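Putative polysaccharide deacetylase (Bdellovibrio bacteriovorus HD100, PDB 5JP6) probably removes acetyl groups from peptidoglycan as a zinc-binding carbohydrate esterase of family CE4. Local coordinates at residues 184-189 with 340-345; 55-60 with 91-96. The protein carries 1 engineered substitution. All blocks are in the same frame, centred on the assembly; numbering follows the deposited sequence.

How the contacts relate
Contact 2 comes first along the chain and is complete before contact 1 opens; their centres lie 21 Å apart. Contact 2 belongs to the helical region that precedes the first strand, where helix 53-66 meets the turn and short helix at 91-96. Contact 1 belongs to the NodB homology region and joins helices 183-193 and 339-354, which follow the neighbouring parallel strands 170-176 and 330-335. The two meet where R340 NH2 makes a weak hydrogen bond of 3.3 Å to T91 OG1. Beside it, E94 forms a salt bridge with R339. Helix 339-354 thus packs on its barrel neighbour and also reaches the N-terminal helices, tying that region to the deacetylase fold.

Contact 1. Residues 184-189 with 340-345; sequences TDAILR and RTAEIM
I187 reaches across to A342 where two outer helices of the deacetylase's parallel (beta/alpha) barrel run side by side. I187 CB itself stays back from the other helix. CG1 is anti to the carbonyl carbon (chi1 -73°), and this swings it toward the neighbour, where I187 CG1 lies 3.7 Å from A342 CA and 3.8 Å from A342 CB. The chain then runs on, nearly extended, to its tip, where I187 CD1 sits 4.0 Å from A342 CB. The same I187 CD1 lies 4.3 Å from T341 CG2, at the margin of the contact. One isoleucine branch therefore lies along the backbone and methyl of A342, while the other branch, CG2, keeps back. A186 supplies the second touch, methyl to methyl: A186 CB is 4.0 Å from A342 CB, which is thus met by both I187 and A186.

The short segments approach to 8.7 Å between axes and run nearly parallel, at 20°. That direction follows from the fold: helix 183-193 comes after strand 170-176, helix 339-354 after strand 330-335, and those strands are parallel neighbours. T341 turns its hydroxyl elsewhere, to a hydrogen bond with D307.

No hydrogen bond or charge crosses between the segments. The pairing is wholly apolar and buried, so it rests on shape: with alanines at the centre, the backbones come close enough for an isoleucine side chain to lie directly against the neighbouring main chain.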
# COMPACT_ATOMS: atom_id res chain seq x y z
N THR A 184 8.58 1.72 0.77
CA THR A 184 8.31 2.50 -0.41
C THR A 184 9.62 2.78 -1.17
O THR A 184 9.64 2.69 -2.40
CB THR A 184 7.56 3.82 -0.03
OG1 THR A 184 6.30 3.48 0.54
CG2 THR A 184 7.36 4.68 -1.26
N ASP A 185 10.70 3.10 -0.44
CA ASP A 185 11.98 3.34 -1.08
C ASP A 185 12.44 2.06 -1.82
O ASP A 185 13.03 2.15 -2.88
CB ASP A 185 13.03 3.85 -0.08
CG ASP A 185 12.80 5.27 0.33
OD1 ASP A 185 12.64 6.11 -0.55
OD2 ASP A 185 12.73 5.50 1.59
N ALA A 186 12.21 0.88 -1.26
CA ALA A 186 12.57 -0.37 -1.97
C ALA A 186 11.77 -0.49 -3.28
O ALA A 186 12.32 -0.85 -4.31
CB ALA A 186 12.34 -1.59 -1.10
N ILE A 187 10.49 -0.17 -3.23
CA ILE A 187 9.65 -0.18 -4.42
C ILE A 187 10.19 0.86 -5.44
O ILE A 187 10.33 0.56 -6.65
CB ILE A 187 8.16 -0.06 -4.06
CG1 ILE A 187 7.65 -1.39 -3.46
CG2 ILE A 187 7.35 0.37 -5.28
CD1 ILE A 187 6.36 -1.28 -2.68
N LEU A 188 10.54 2.05 -4.97
CA LEU A 188 11.11 3.08 -5.86
C LEU A 188 12.38 2.59 -6.54
O LEU A 188 12.58 2.81 -7.73
CB LEU A 188 11.40 4.37 -5.10
CG LEU A 188 10.21 5.15 -4.59
CD1 LEU A 188 10.64 6.38 -3.81
CD2 LEU A 188 9.28 5.58 -5.74
N ARG A 189 13.25 1.92 -5.78
CA ARG A 189 14.51 1.42 -6.36
C ARG A 189 14.21 0.42 -7.46
O ARG A 189 14.80 0.46 -8.54
CB ARG A 189 15.39 0.77 -5.31
CG ARG A 189 15.96 1.75 -4.32
CD ARG A 189 16.98 1.11 -3.43
NE ARG A 189 16.40 0.24 -2.40
CZ ARG A 189 16.00 0.64 -1.19
NH1 ARG A 189 16.05 1.91 -0.84
NH2 ARG A 189 15.53 -0.25 -0.32
N ARG A 340 5.98 -7.55 1.76
CA ARG A 340 6.23 -8.63 0.81
C ARG A 340 6.13 -8.14 -0.63
O ARG A 340 6.82 -8.63 -1.49
CB ARG A 340 5.28 -9.79 1.05
CG ARG A 340 5.65 -11.06 0.33
CD ARG A 340 4.76 -12.20 0.81
NE ARG A 340 4.70 -12.37 2.25
CZ ARG A 340 5.47 -13.18 2.99
NH1 ARG A 340 6.47 -13.86 2.46
NH2 ARG A 340 5.24 -13.30 4.27
N THR A 341 5.29 -7.13 -0.85
CA THR A 341 5.21 -6.51 -2.16
C THR A 341 6.52 -5.87 -2.58
O THR A 341 6.97 -6.03 -3.75
CB THR A 341 4.03 -5.53 -2.20
OG1 THR A 341 2.82 -6.26 -1.97
CG2 THR A 341 3.93 -4.76 -3.54
N ALA A 342 7.18 -5.18 -1.64
CA ALA A 342 8.52 -4.62 -1.94
C ALA A 342 9.51 -5.79 -2.19
O ALA A 342 10.35 -5.71 -3.12
CB ALA A 342 8.99 -3.70 -0.82
N GLU A 343 9.42 -6.88 -1.41
CA GLU A 343 10.35 -7.97 -1.56
C GLU A 343 10.26 -8.62 -2.94
O GLU A 343 11.27 -9.11 -3.45
CB GLU A 343 10.10 -9.06 -0.50
CG GLU A 343 10.35 -8.62 0.94
CD GLU A 343 11.82 -8.61 1.32
OE1 GLU A 343 12.67 -9.34 0.72
OE2 GLU A 343 12.16 -7.89 2.30
N ILE A 344 9.05 -8.69 -3.50
CA ILE A 344 8.85 -9.35 -4.79
C ILE A 344 8.88 -8.40 -5.99
O ILE A 344 8.79 -8.86 -7.13
CB ILE A 344 7.55 -10.18 -4.85
CG1 ILE A 344 6.29 -9.29 -4.77
CG2 ILE A 344 7.57 -11.24 -3.75
CD1 ILE A 344 5.15 -9.81 -5.59
N MET A 345 9.08 -7.10 -5.75
CA MET A 345 8.88 -6.15 -6.84
C MET A 345 9.89 -6.34 -7.99
O MET A 345 9.48 -6.37 -9.17
CB MET A 345 8.83 -4.72 -6.33
CG MET A 345 8.36 -3.70 -7.38
SD MET A 345 6.74 -4.07 -8.12
CE MET A 345 5.68 -4.24 -6.69

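Contact 2. Residues 55-60 with 91-96; sequences ALFANW and TLFENE
This is a buried CH-pi and aromatic contact in the helical N-terminal region, joining helix 53-66 to the turn that leads into the short helix 94-98. Its centre is F57, whose ring is sandwiched. Over one face lies E96 CB, 3.7 Å from the centroid of the F57 ring and 17° off the normal, shifted a little toward the rim. Against the opposite face comes W60 from the next turn of the same helix, with W60 CE3 3.9 Å above the F57 ring plane.

F93 approaches the same ring from the edge. F93 CD1 lies near the F57 plane, 3.9 Å from F57 CE1, and the two side chains cross at about a right angle. L56 completes the apolar patch: L56 CD1 comes to the edge of the F93 ring, 4.3 Å from F93 CE1. F93 also touches A33 of helix 24-39 and P53 of helix 53-66, so three parts of the helical region converge here.

E96 is the acidic partner, and it is its aliphatic part that lies over the ring. Beyond the CH-pi contact of CB, E96 CG is 3.6 Å from F57 CD1, and E96 and F57 slide past each other in opposite directions. A bend at chi2 (-51°) brings the carboxylate back toward the root of the phenylalanine, and the carboxylate plane is turned 40° from the ring. Its OE1 has a hydrogen-bond partner beyond these two segments. On this side the closest approach is E96 OE1 to F57 CB, at 3.3 Å.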
# COMPACT_ATOMS: atom_id res chain seq x y z
N ALA A 55 -5.97 -1.75 13.67
CA ALA A 55 -7.06 -1.44 14.60
C ALA A 55 -6.77 -2.03 15.98
O ALA A 55 -7.01 -1.36 17.00
CB ALA A 55 -8.39 -1.97 14.09
N LEU A 56 -6.26 -3.28 16.01
CA LEU A 56 -5.96 -3.95 17.30
C LEU A 56 -4.94 -3.11 18.09
O LEU A 56 -5.11 -2.83 19.29
CB LEU A 56 -5.38 -5.35 17.06
CG LEU A 56 -6.34 -6.43 16.55
CD1 LEU A 56 -5.59 -7.74 16.41
CD2 LEU A 56 -7.52 -6.58 17.50
N PHE A 57 -3.87 -2.69 17.42
CA PHE A 57 -2.83 -1.90 18.11
C PHE A 57 -3.30 -0.50 18.47
O PHE A 57 -2.91 0.00 19.51
CB PHE A 57 -1.50 -1.85 17.32
CG PHE A 57 -0.55 -2.97 17.63
CD1 PHE A 57 -0.82 -4.22 17.02
CD2 PHE A 57 0.53 -2.86 18.47
CE1 PHE A 57 0.02 -5.29 17.26
CE2 PHE A 57 1.35 -3.94 18.70
CZ PHE A 57 1.10 -5.15 18.09
N ALA A 58 -4.16 0.13 17.66
CA ALA A 58 -4.70 1.43 18.06
C ALA A 58 -5.49 1.26 19.36
O ALA A 58 -5.36 2.04 20.30
CB ALA A 58 -5.58 2.02 16.97
N ASN A 59 -6.28 0.21 19.45
CA ASN A 59 -7.03 -0.02 20.68
C ASN A 59 -6.11 -0.36 21.85
O ASN A 59 -6.33 0.13 22.95
CB ASN A 59 -8.03 -1.15 20.50
CG ASN A 59 -8.79 -1.44 21.78
OD1 ASN A 59 -9.53 -0.58 22.29
ND2 ASN A 59 -8.58 -2.60 22.33
N TRP A 60 -5.10 -1.19 21.62
CA TRP A 60 -4.14 -1.51 22.69
C TRP A 60 -3.37 -0.28 23.16
O TRP A 60 -3.11 -0.13 24.34
CB TRP A 60 -3.17 -2.66 22.30
CG TRP A 60 -3.87 -3.98 22.22
CD1 TRP A 60 -4.90 -4.42 23.03
CD2 TRP A 60 -3.58 -5.05 21.33
NE1 TRP A 60 -5.28 -5.67 22.66
CE2 TRP A 60 -4.50 -6.09 21.62
CE3 TRP A 60 -2.65 -5.24 20.30
CZ2 TRP A 60 -4.51 -7.30 20.93
CZ3 TRP A 60 -2.67 -6.44 19.62
CH2 TRP A 60 -3.60 -7.47 19.93
N THR A 91 4.45 -12.03 10.09
CA THR A 91 4.55 -10.94 9.11
C THR A 91 3.29 -10.08 9.04
O THR A 91 3.36 -8.92 8.65
CB THR A 91 4.96 -11.38 7.68
OG1 THR A 91 3.93 -12.15 7.05
CG2 THR A 91 6.27 -12.16 7.72
N LEU A 92 2.14 -10.63 9.42
CA LEU A 92 0.90 -9.87 9.44
C LEU A 92 0.98 -8.66 10.41
O LEU A 92 0.28 -7.68 10.22
CB LEU A 92 -0.26 -10.78 9.84
CG LEU A 92 -1.66 -10.22 9.72
CD1 LEU A 92 -2.03 -9.87 8.28
CD2 LEU A 92 -2.65 -11.23 10.27
N PHE A 93 1.79 -8.79 11.45
CA PHE A 93 1.93 -7.78 12.50
C PHE A 93 3.20 -6.95 12.36
O PHE A 93 3.49 -6.12 13.20
CB PHE A 93 1.92 -8.48 13.86
CG PHE A 93 0.62 -9.10 14.21
CD1 PHE A 93 -0.38 -8.33 14.83
CD2 PHE A 93 0.37 -10.44 13.91
CE1 PHE A 93 -1.60 -8.90 15.14
CE2 PHE A 93 -0.85 -11.01 14.24
CZ PHE A 93 -1.84 -10.23 14.84
N GLU A 94 3.98 -7.20 11.31
CA GLU A 94 5.29 -6.54 11.17
C GLU A 94 5.16 -5.03 11.18
O GLU A 94 5.97 -4.35 11.84
CB GLU A 94 5.96 -6.98 9.88
CG GLU A 94 7.30 -6.34 9.61
CD GLU A 94 8.04 -6.94 8.44
OE1 GLU A 94 7.46 -7.72 7.68
OE2 GLU A 94 9.25 -6.55 8.31
N ASN A 95 4.20 -4.48 10.44
CA ASN A 95 4.12 -3.02 10.39
C ASN A 95 3.83 -2.44 11.76
O ASN A 95 4.38 -1.42 12.15
CB ASN A 95 3.06 -2.55 9.41
CG ASN A 95 3.49 -2.70 7.99
OD1 ASN A 95 4.47 -3.38 7.68
ND2 ASN A 95 2.80 -2.00 7.11
N GLU A 96 3.00 -3.14 12.53
CA GLU A 96 2.67 -2.64 13.88
C GLU A 96 3.89 -2.75 14.79
O GLU A 96 4.13 -1.88 15.61
CB GLU A 96 1.47 -3.36 14.46
CG GLU A 96 0.17 -3.09 13.72
CD GLU A 96 -0.10 -1.63 13.52
OE1 GLU A 96 -0.02 -0.87 14.53
OE2 GLU A 96 -0.45 -1.26 12.38